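Local coordinates for small ribosomal subunit protein uS8 (Aquifex aeolicus, PDB 3RF2) that probably binds directly to the central domain of 16S rRNA as a primary binding protein and helps coordinate assembly of the platform of the 30S ribosomal subunit, at residues 27-32 with 90-95; 23-28 with 96-101; 34-39 with 146-151. All blocks are in the same frame, centred on the assembly; numbering follows the deposited sequence.

Interaction 1: 27-32 with 90-95; sequences VPSSKL and TQYPIK
Ser-29 sits over one face of the Tyr-92 ring: its OG lies 3.1 Å above the plane at the ring centre. Tyr-92 CB leads off the other way, but with CG between the backbone N and the carbonyl carbon (chi1 46°) the ring folds back under the serine. Two residues along each segment, Val-27 and Ile-94 form an antiparallel hydrogen-bonded pair. Val-27 N gives to Ile-94 O at 2.8 Å, and the return bond, Ile-94 N to Val-27 O, also 2.8 Å, is nearly straight at 173°. On the same face of the sheet, Val-27 CG2 meets Ile-94 CB at 3.8 Å.

Further out, Met-10 packs on Val-27, and Trp-49 and Leu-37 on Ile-94. Tyr-92 OH has a probable hydrogen bond to Glu-34, and its ring makes a cation-pi contact with Lys-53. Ser-30 holds the N-cap position of helix 31-43. Residues 90-93 close a region absent from other S8 sequences. Just where that region rejoins the sheet, the serine over the face probably limits how the tyrosine ring can turn, and the carboxylate probably holds its hydroxyl end in place.

Interaction 2: 23-28 with 96-101; sequences DFLYVP and IYLKYL
Ile-96 overlaps two side chains of the neighbouring strand at once: its CD1 lies 3.8 Å from Leu-25 CD1 and 3.7 Å from Val-27 CG2. Here strand 24-28 runs antiparallel to strand 93-98, the central strand of the three-stranded sheet in the alpha-beta-alpha-beta-beta N-terminal domain of S8, interrupted here by two extra helices before strand 93-98. Leu-25 and Ile-96 are a hydrogen-bonded pair and run alongside each other off the same face, whereas Val-27 meets the isoleucine at a slant. Leu-25 CG is folded between its backbone N and carbonyl carbon (chi1 62°), which swings the methyls back across the strand gap; CD2 comes only loosely up to Leu-98 CD2, at 4.4 Å. Helices 6-19 and 31-43 cover this apolar face, with Ala-17 on both leucines and Leu-37 on Ile-96.

The backbone bonds of the pair are unequal. Ile-96 N reaches Leu-25 O at 2.8 Å, almost straight, while Leu-25 N to Ile-96 O is longer and more bent, 3.2 Å and 145°.

Phe-24 and Tyr-97, a non-hydrogen-bonded pair, occupy the other face. The phenylalanine ring is carried away from Tyr-97 and toward Tyr-26, where Phe-24 CD1 stands over the face of the Tyr-26 ring, 4.1 Å above its plane and offset toward the rim. Lys-95 makes a cation-pi contact with Phe-24, and Met-64 of helix 54-69 packs on both Phe-24 and Tyr-26, so this face meets the subdomain found in no other S8 sequence.

Where the strands part, Asp-23 OD1 has a salt bridge to Lys-105, and Asp-23 O is gripped twice: by Leu-98 N, tilted 32° from the carbonyl plane, and by a water 2.8 Å from it that also donates to Leu-98 O.

Interaction 3: 34-39 with 146-151; sequences ERILDV and AGVMTD
Val-148 is pressed against helix 31-43 from the side of Arg-35, Ile-36 and Val-39, and its two methyls divide the work. CG2 lies against the aliphatic part of Arg-35, 3.7 Å from Arg-35 CD, while Val-148 CB is equally close to Arg-35 CB at 3.7 Å. The two side chains meet obliquely, the arginine stretched straight from CG to NE so that its methylenes carry the contact and not its guanidinium. CG1, anti to the backbone N of Val-148 (chi1 176°), turns to the next turn of the helix, where it meets Val-39 CG2 at 4.0 Å, the two valines crossing at about a right angle. The same methyl lies more distantly, at 4.2 Å, from Ile-36 CG1. Cutting Val-148 back to an alanine removes both methyls and is likely to leave a gap between Arg-35 CD and Val-39 CG2, with the arginine methylenes freer to move.

Val-39 spans the two neighbours with separate branches. Its CG2 also rests on Val-148 O, and its CG1 touches Thr-150 CG2 at 3.7 Å. That threonine points its methyl at the valine while OG1 caps Glu-153 N, at the start of helix 151-156.

Gly-147, just before, takes backbone angles (phi 108°) at which a CB would jam against the preceding carbonyl O. No hydrogen bond joins the segments, so van der Waals packing, chiefly apolar, joins them. Ile-141 of strand 139-144 extends this packing, touching Ile-36 and Val-148. The arrangement is a helix-to-sheet interface, in which helix 31-43 of the N-terminal alpha/beta domain packs against the C-terminal beta domain of the S8 fold.

How the interactions relate
Interactions 1 and 2 are consecutive parts of one strand pair, 24-28 with 93-98, sharing Val-27 and Pro-28, their centres about 14 Å apart. Interaction 3 lies about 15 Å from the first and 17 Å from the second, centre to centre, and helix 31-43 ties it to both. The probable hydrogen bond between Tyr-92 OH and Glu-34 OE2, 2.6 Å long, links interactions 1 and 3. Leu-37 packs its CD1 3.7 Å from Ile-94 CG2 and its CD2 3.8 Å from Ile-96 CD1. Leu-32 CD1 meets Val-148 CG2 at 3.8 Å. One helix thus has the sheet on one flank and the beta domain on another. A sulfate, probably from the crystallisation medium, lies by the Pro-28 side chain, nearest atoms about 3 Å apart.

Interaction 1: 27-32 with 90-95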
loop_
_atom_site.group_PDB
_atom_site.type_symbol
_atom_site.label_atom_id
_atom_site.label_comp_id
_atom_site.label_asym_id
_atom_site.label_seq_id
_atom_site.Cartn_x
_atom_site.Cartn_y
_atom_site.Cartn_z
ATOM N N VAL A 27 3.913 7.400 -2.961
ATOM C CA VAL A 27 5.036 6.550 -2.545
ATOM C C VAL A 27 5.913 6.148 -3.735
ATOM O O VAL A 27 5.450 6.117 -4.873
ATOM C CB VAL A 27 4.545 5.265 -1.837
ATOM C CG1 VAL A 27 3.798 5.612 -0.566
ATOM C CG2 VAL A 27 3.670 4.448 -2.769
ATOM N N PRO A 28 7.194 5.836 -3.478
ATOM C CA PRO A 28 8.073 5.373 -4.559
ATOM C C PRO A 28 7.591 4.088 -5.223
ATOM O O PRO A 28 7.077 3.203 -4.550
ATOM C CB PRO A 28 9.395 5.123 -3.837
ATOM C CG PRO A 28 9.389 6.139 -2.734
ATOM C CD PRO A 28 7.951 6.227 -2.278
ATOM N N SER A 29 7.778 3.982 -6.528
ATOM C CA SER A 29 7.365 2.802 -7.284
ATOM C C SER A 29 8.067 1.552 -6.766
ATOM O O SER A 29 9.128 1.648 -6.161
ATOM C CB SER A 29 7.745 2.977 -8.758
ATOM O OG SER A 29 7.204 1.939 -9.556
ATOM N N SER A 30 7.464 0.395 -7.029
ATOM C CA SER A 30 8.004 -0.915 -6.712
ATOM C C SER A 30 6.993 -1.895 -7.273
ATOM O O SER A 30 5.805 -1.624 -7.208
ATOM C CB SER A 30 8.109 -1.088 -5.192
ATOM O OG SER A 30 8.589 -2.368 -4.827
ATOM N N LYS A 31 7.422 -3.030 -7.816
ATOM C CA LYS A 31 6.441 -3.963 -8.384
ATOM C C LYS A 31 5.739 -4.767 -7.294
ATOM O O LYS A 31 4.564 -5.130 -7.413
ATOM C CB LYS A 31 7.073 -4.912 -9.401
ATOM C CG LYS A 31 6.106 -5.955 -9.998
ATOM C CD LYS A 31 4.900 -5.304 -10.697
ATOM C CE LYS A 31 4.332 -6.167 -11.839
ATOM N NZ LYS A 31 5.247 -6.262 -13.028
ATOM N N LEU A 32 6.481 -5.054 -6.236
ATOM C CA LEU A 32 5.926 -5.681 -5.050
ATOM C C LEU A 32 4.888 -4.766 -4.397
ATOM O O LEU A 32 3.795 -5.205 -4.070
ATOM C CB LEU A 32 7.042 -6.005 -4.055
ATOM C CG LEU A 32 6.554 -6.705 -2.792
ATOM C CD1 LEU A 32 5.573 -7.790 -3.176
ATOM C CD2 LEU A 32 7.737 -7.301 -2.006
ATOM N N THR A 90 14.497 4.241 -13.548
ATOM C CA THR A 90 13.435 3.448 -14.146
ATOM C C THR A 90 12.204 3.432 -13.246
ATOM O O THR A 90 11.313 2.589 -13.402
ATOM C CB THR A 90 13.887 1.995 -14.362
ATOM O OG1 THR A 90 12.845 1.263 -15.021
ATOM C CG2 THR A 90 14.205 1.327 -13.018
ATOM N N GLN A 91 12.143 4.369 -12.307
ATOM C CA GLN A 91 11.114 4.314 -11.270
ATOM C C GLN A 91 10.150 5.507 -11.310
ATOM O O GLN A 91 10.539 6.610 -11.713
ATOM C CB GLN A 91 11.769 4.187 -9.893
ATOM C CG GLN A 91 10.788 4.114 -8.753
ATOM C CD GLN A 91 11.440 3.705 -7.459
ATOM O OE1 GLN A 91 11.304 2.560 -7.014
ATOM N NE2 GLN A 91 12.154 4.642 -6.837
ATOM N N TYR A 92 8.906 5.273 -10.879
ATOM C CA TYR A 92 7.826 6.259 -10.970
ATOM C C TYR A 92 7.031 6.361 -9.684
ATOM O O TYR A 92 7.002 5.408 -8.913
ATOM C CB TYR A 92 6.879 5.893 -12.112
ATOM C CG TYR A 92 6.469 4.433 -12.173
ATOM C CD1 TYR A 92 5.244 4.015 -11.684
ATOM C CD2 TYR A 92 7.293 3.483 -12.761
ATOM C CE1 TYR A 92 4.854 2.689 -11.765
ATOM C CE2 TYR A 92 6.917 2.160 -12.849
ATOM C CZ TYR A 92 5.693 1.767 -12.346
ATOM O OH TYR A 92 5.303 0.449 -12.426
ATOM N N PRO A 93 6.374 7.515 -9.448
ATOM C CA PRO A 93 5.620 7.695 -8.202
ATOM C C PRO A 93 4.252 7.028 -8.254
ATOM O O PRO A 93 3.595 7.015 -9.294
ATOM C CB PRO A 93 5.454 9.216 -8.092
ATOM C CG PRO A 93 6.256 9.814 -9.234
ATOM C CD PRO A 93 6.373 8.740 -10.264
ATOM N N ILE A 94 3.842 6.454 -7.132
ATOM C CA ILE A 94 2.498 5.943 -7.009
ATOM C C ILE A 94 1.658 6.892 -6.162
ATOM O O ILE A 94 2.097 7.369 -5.112
ATOM C CB ILE A 94 2.478 4.557 -6.416
ATOM C CG1 ILE A 94 2.963 3.544 -7.453
ATOM C CG2 ILE A 94 1.082 4.206 -5.986
ATOM C CD1 ILE A 94 3.172 2.154 -6.876
ATOM N N LYS A 95 0.469 7.200 -6.668
ATOM C CA LYS A 95 -0.482 8.019 -5.957
ATOM C C LYS A 95 -1.448 7.038 -5.321
ATOM O O LYS A 95 -2.037 6.203 -6.006
ATOM C CB LYS A 95 -1.220 8.964 -6.922
ATOM C CG LYS A 95 -2.145 9.970 -6.231
ATOM C CD LYS A 95 -2.840 10.892 -7.218
ATOM C CE LYS A 95 -3.647 11.952 -6.496
ATOM N NZ LYS A 95 -4.300 12.925 -7.439
#

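Interaction 2: 23-28 with 96-101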
loop_
_atom_site.group_PDB
_atom_site.type_symbol
_atom_site.label_atom_id
_atom_site.label_comp_id
_atom_site.label_asym_id
_atom_site.label_seq_id
_atom_site.Cartn_x
_atom_site.Cartn_y
_atom_site.Cartn_z
ATOM N N ASP A 23 -6.594 12.831 1.907
ATOM C CA ASP A 23 -7.265 12.163 0.805
ATOM C C ASP A 23 -6.331 11.218 0.068
ATOM O O ASP A 23 -6.758 10.197 -0.474
ATOM C CB ASP A 23 -7.803 13.219 -0.172
ATOM C CG ASP A 23 -8.965 14.017 0.415
ATOM O OD1 ASP A 23 -9.609 13.544 1.386
ATOM O OD2 ASP A 23 -9.244 15.113 -0.109
ATOM N N PHE A 24 -5.050 11.557 0.038
ATOM C CA PHE A 24 -4.087 10.746 -0.691
ATOM C C PHE A 24 -2.656 10.929 -0.203
ATOM O O PHE A 24 -2.387 11.707 0.705
ATOM C CB PHE A 24 -4.158 11.062 -2.185
ATOM C CG PHE A 24 -3.654 12.430 -2.535
ATOM C CD1 PHE A 24 -2.297 12.675 -2.645
ATOM C CD2 PHE A 24 -4.535 13.474 -2.749
ATOM C CE1 PHE A 24 -1.831 13.930 -2.962
ATOM C CE2 PHE A 24 -4.074 14.732 -3.069
ATOM C CZ PHE A 24 -2.720 14.960 -3.176
ATOM N N LEU A 25 -1.765 10.271 -0.794
ATOM C CA LEU A 25 -0.347 10.395 -0.503
ATOM C C LEU A 25 0.422 9.714 -1.616
ATOM O O LEU A 25 -0.136 8.918 -2.364
ATOM C CB LEU A 25 -0.008 9.749 0.840
ATOM C CG LEU A 25 -0.272 8.245 0.947
ATOM C CD1 LEU A 25 0.845 7.447 0.302
ATOM C CD2 LEU A 25 -0.466 7.837 2.396
ATOM N N TYR A 26 1.705 9.987 -1.841
ATOM C CA TYR A 26 2.526 9.379 -2.876
ATOM C C TYR A 26 3.566 8.463 -2.250
ATOM O O TYR A 26 4.048 8.718 -1.151
ATOM C CB TYR A 26 3.249 10.440 -3.708
ATOM C CG TYR A 26 2.414 11.626 -4.126
ATOM C CD1 TYR A 26 1.618 11.576 -5.257
ATOM C CD2 TYR A 26 2.452 12.808 -3.405
ATOM C CE1 TYR A 26 0.867 12.664 -5.647
ATOM C CE2 TYR A 26 1.706 13.901 -3.787
ATOM C CZ TYR A 26 0.915 13.823 -4.909
ATOM O OH TYR A 26 0.170 14.912 -5.291
ATOM N N VAL A 27 3.913 7.400 -2.961
ATOM C CA VAL A 27 5.036 6.550 -2.545
ATOM C C VAL A 27 5.913 6.148 -3.735
ATOM O O VAL A 27 5.450 6.117 -4.873
ATOM C CB VAL A 27 4.545 5.265 -1.837
ATOM C CG1 VAL A 27 3.798 5.612 -0.566
ATOM C CG2 VAL A 27 3.670 4.448 -2.769
ATOM N N PRO A 28 7.194 5.836 -3.478
ATOM C CA PRO A 28 8.073 5.373 -4.559
ATOM C C PRO A 28 7.591 4.088 -5.223
ATOM O O PRO A 28 7.077 3.203 -4.550
ATOM C CB PRO A 28 9.395 5.123 -3.837
ATOM C CG PRO A 28 9.389 6.139 -2.734
ATOM C CD PRO A 28 7.951 6.227 -2.278
ATOM N N ILE A 96 -1.586 7.109 -4.007
ATOM C CA ILE A 96 -2.537 6.244 -3.320
ATOM C C ILE A 96 -3.733 7.036 -2.816
ATOM O O ILE A 96 -3.557 8.015 -2.097
ATOM C CB ILE A 96 -1.897 5.522 -2.120
ATOM C CG1 ILE A 96 -0.821 4.539 -2.605
ATOM C CG2 ILE A 96 -3.000 4.812 -1.310
ATOM C CD1 ILE A 96 0.198 4.155 -1.561
ATOM N N TYR A 97 -4.942 6.604 -3.180
ATOM C CA TYR A 97 -6.160 7.251 -2.716
ATOM C C TYR A 97 -6.720 6.527 -1.502
ATOM O O TYR A 97 -7.031 5.336 -1.571
ATOM C CB TYR A 97 -7.215 7.266 -3.827
ATOM C CG TYR A 97 -6.852 8.130 -5.019
ATOM C CD1 TYR A 97 -7.293 9.446 -5.112
ATOM C CD2 TYR A 97 -6.081 7.627 -6.055
ATOM C CE1 TYR A 97 -6.965 10.240 -6.205
ATOM C CE2 TYR A 97 -5.754 8.404 -7.143
ATOM C CZ TYR A 97 -6.195 9.709 -7.214
ATOM O OH TYR A 97 -5.867 10.478 -8.306
ATOM N N LEU A 98 -6.856 7.241 -0.391
ATOM C CA LEU A 98 -7.247 6.605 0.867
ATOM C C LEU A 98 -8.749 6.501 0.993
ATOM O O LEU A 98 -9.489 7.319 0.450
ATOM C CB LEU A 98 -6.683 7.364 2.059
ATOM C CG LEU A 98 -5.167 7.496 2.105
ATOM C CD1 LEU A 98 -4.755 8.564 3.095
ATOM C CD2 LEU A 98 -4.520 6.149 2.451
ATOM N N LYS A 99 -9.195 5.483 1.717
ATOM C CA LYS A 99 -10.619 5.233 1.894
ATOM C C LYS A 99 -11.007 5.468 3.334
ATOM O O LYS A 99 -10.481 4.798 4.220
ATOM C CB LYS A 99 -10.972 3.786 1.565
ATOM C CG LYS A 99 -12.475 3.495 1.716
ATOM C CD LYS A 99 -12.813 2.028 1.459
ATOM C CE LYS A 99 -12.807 1.700 -0.044
ATOM N NZ LYS A 99 -13.770 2.547 -0.808
ATOM N N TYR A 100 -11.929 6.407 3.551
ATOM C CA TYR A 100 -12.627 6.555 4.826
ATOM C C TYR A 100 -14.100 6.197 4.653
ATOM O O TYR A 100 -14.635 6.303 3.556
ATOM C CB TYR A 100 -12.519 7.984 5.335
ATOM C CG TYR A 100 -11.103 8.483 5.378
ATOM C CD1 TYR A 100 -10.364 8.414 6.557
ATOM C CD2 TYR A 100 -10.500 9.013 4.237
ATOM C CE1 TYR A 100 -9.069 8.857 6.609
ATOM C CE2 TYR A 100 -9.186 9.454 4.273
ATOM C CZ TYR A 100 -8.486 9.379 5.466
ATOM O OH TYR A 100 -7.207 9.825 5.518
ATOM N N LEU A 101 -14.749 5.783 5.737
ATOM C CA LEU A 101 -16.157 5.417 5.682
ATOM C C LEU A 101 -17.103 6.611 5.743
ATOM O O LEU A 101 -18.150 6.607 5.094
ATOM C CB LEU A 101 -16.499 4.407 6.779
ATOM C CG LEU A 101 -16.086 3.003 6.323
ATOM C CD1 LEU A 101 -14.668 2.620 6.783
ATOM C CD2 LEU A 101 -17.100 1.969 6.760
HETATM O O HOH W 1 -9.470 9.492 -0.994
#

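Interaction 3: 34-39 with 146-151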
loop_
_atom_site.group_PDB
_atom_site.type_symbol
_atom_site.label_atom_id
_atom_site.label_comp_id
_atom_site.label_asym_id
_atom_site.label_seq_id
_atom_site.Cartn_x
_atom_site.Cartn_y
_atom_site.Cartn_z
ATOM N N GLU A 34 3.170 -2.449 -5.753
ATOM C CA GLU A 34 2.031 -2.441 -6.633
ATOM C C GLU A 34 1.127 -3.646 -6.443
ATOM O O GLU A 34 -0.090 -3.494 -6.462
ATOM C CB GLU A 34 2.479 -2.351 -8.096
ATOM C CG GLU A 34 3.221 -1.071 -8.432
ATOM C CD GLU A 34 3.388 -0.891 -9.935
ATOM O OE1 GLU A 34 3.236 -1.892 -10.679
ATOM O OE2 GLU A 34 3.645 0.255 -10.368
ATOM N N ARG A 35 1.699 -4.841 -6.294
ATOM C CA ARG A 35 0.868 -6.023 -6.087
ATOM C C ARG A 35 0.200 -5.944 -4.740
ATOM O O ARG A 35 -0.901 -6.452 -4.562
ATOM C CB ARG A 35 1.655 -7.324 -6.204
ATOM C CG ARG A 35 1.805 -7.821 -7.628
ATOM C CD ARG A 35 2.282 -9.262 -7.667
ATOM N NE ARG A 35 2.694 -9.665 -9.010
ATOM C CZ ARG A 35 3.875 -9.365 -9.539
ATOM N NH1 ARG A 35 4.746 -8.654 -8.839
ATOM N NH2 ARG A 35 4.181 -9.764 -10.769
ATOM N N ILE A 36 0.877 -5.308 -3.791
ATOM C CA ILE A 36 0.327 -5.153 -2.442
ATOM C C ILE A 36 -0.853 -4.178 -2.434
ATOM O O ILE A 36 -1.908 -4.478 -1.894
ATOM C CB ILE A 36 1.393 -4.683 -1.446
ATOM C CG1 ILE A 36 2.409 -5.805 -1.194
ATOM C CG2 ILE A 36 0.744 -4.278 -0.122
ATOM C CD1 ILE A 36 3.597 -5.346 -0.389
ATOM N N LEU A 37 -0.661 -3.031 -3.076
ATOM C CA LEU A 37 -1.706 -2.032 -3.214
ATOM C C LEU A 37 -2.895 -2.587 -3.951
ATOM O O LEU A 37 -4.024 -2.174 -3.704
ATOM C CB LEU A 37 -1.179 -0.815 -3.941
ATOM C CG LEU A 37 -0.172 0.005 -3.159
ATOM C CD1 LEU A 37 0.417 1.118 -4.036
ATOM C CD2 LEU A 37 -0.903 0.585 -2.016
ATOM N N ASP A 38 -2.650 -3.524 -4.857
ATOM C CA ASP A 38 -3.739 -4.131 -5.613
ATOM C C ASP A 38 -4.567 -5.044 -4.727
ATOM O O ASP A 38 -5.799 -5.108 -4.867
ATOM C CB ASP A 38 -3.210 -4.889 -6.827
ATOM C CG ASP A 38 -3.402 -4.120 -8.121
ATOM O OD1 ASP A 38 -3.121 -2.906 -8.150
ATOM O OD2 ASP A 38 -3.861 -4.731 -9.108
ATOM N N VAL A 39 -3.901 -5.733 -3.807
ATOM C CA VAL A 39 -4.638 -6.464 -2.778
ATOM C C VAL A 39 -5.464 -5.511 -1.914
ATOM O O VAL A 39 -6.635 -5.763 -1.630
ATOM C CB VAL A 39 -3.715 -7.249 -1.829
ATOM C CG1 VAL A 39 -4.564 -8.047 -0.820
ATOM C CG2 VAL A 39 -2.752 -8.155 -2.621
ATOM N N ALA A 146 2.452 -17.916 -6.745
ATOM C CA ALA A 146 1.400 -17.615 -7.704
ATOM C C ALA A 146 0.989 -16.147 -7.639
ATOM O O ALA A 146 -0.062 -15.763 -8.152
ATOM C CB ALA A 146 0.203 -18.518 -7.469
ATOM N N GLY A 147 1.825 -15.326 -7.013
ATOM C CA GLY A 147 1.525 -13.915 -6.856
ATOM C C GLY A 147 1.160 -13.530 -5.428
ATOM O O GLY A 147 1.080 -14.377 -4.533
ATOM N N VAL A 148 0.941 -12.230 -5.233
ATOM C CA VAL A 148 0.704 -11.635 -3.929
ATOM C C VAL A 148 -0.795 -11.588 -3.718
ATOM O O VAL A 148 -1.511 -11.073 -4.570
ATOM C CB VAL A 148 1.283 -10.205 -3.891
ATOM C CG1 VAL A 148 0.959 -9.508 -2.581
ATOM C CG2 VAL A 148 2.793 -10.239 -4.116
ATOM N N MET A 149 -1.277 -12.121 -2.595
ATOM C CA MET A 149 -2.714 -12.310 -2.402
ATOM C C MET A 149 -3.067 -12.415 -0.923
ATOM O O MET A 149 -2.186 -12.377 -0.068
ATOM C CB MET A 149 -3.164 -13.582 -3.126
ATOM C CG MET A 149 -2.333 -14.813 -2.742
ATOM S SD MET A 149 -2.928 -16.386 -3.412
ATOM C CE MET A 149 -2.378 -16.280 -5.123
ATOM N N THR A 150 -4.352 -12.575 -0.620
ATOM C CA THR A 150 -4.770 -12.666 0.768
ATOM C C THR A 150 -4.547 -14.058 1.307
ATOM O O THR A 150 -4.255 -14.997 0.561
ATOM C CB THR A 150 -6.244 -12.268 0.978
ATOM O OG1 THR A 150 -7.098 -13.171 0.270
ATOM C CG2 THR A 150 -6.487 -10.867 0.476
ATOM N N ASP A 151 -4.656 -14.181 2.623
ATOM C CA ASP A 151 -4.568 -15.483 3.246
ATOM C C ASP A 151 -5.733 -16.318 2.750
ATOM O O ASP A 151 -5.567 -17.476 2.393
ATOM C CB ASP A 151 -4.567 -15.372 4.774
ATOM C CG ASP A 151 -5.745 -14.546 5.298
ATOM O OD1 ASP A 151 -5.828 -13.347 4.967
ATOM O OD2 ASP A 151 -6.576 -15.098 6.035
#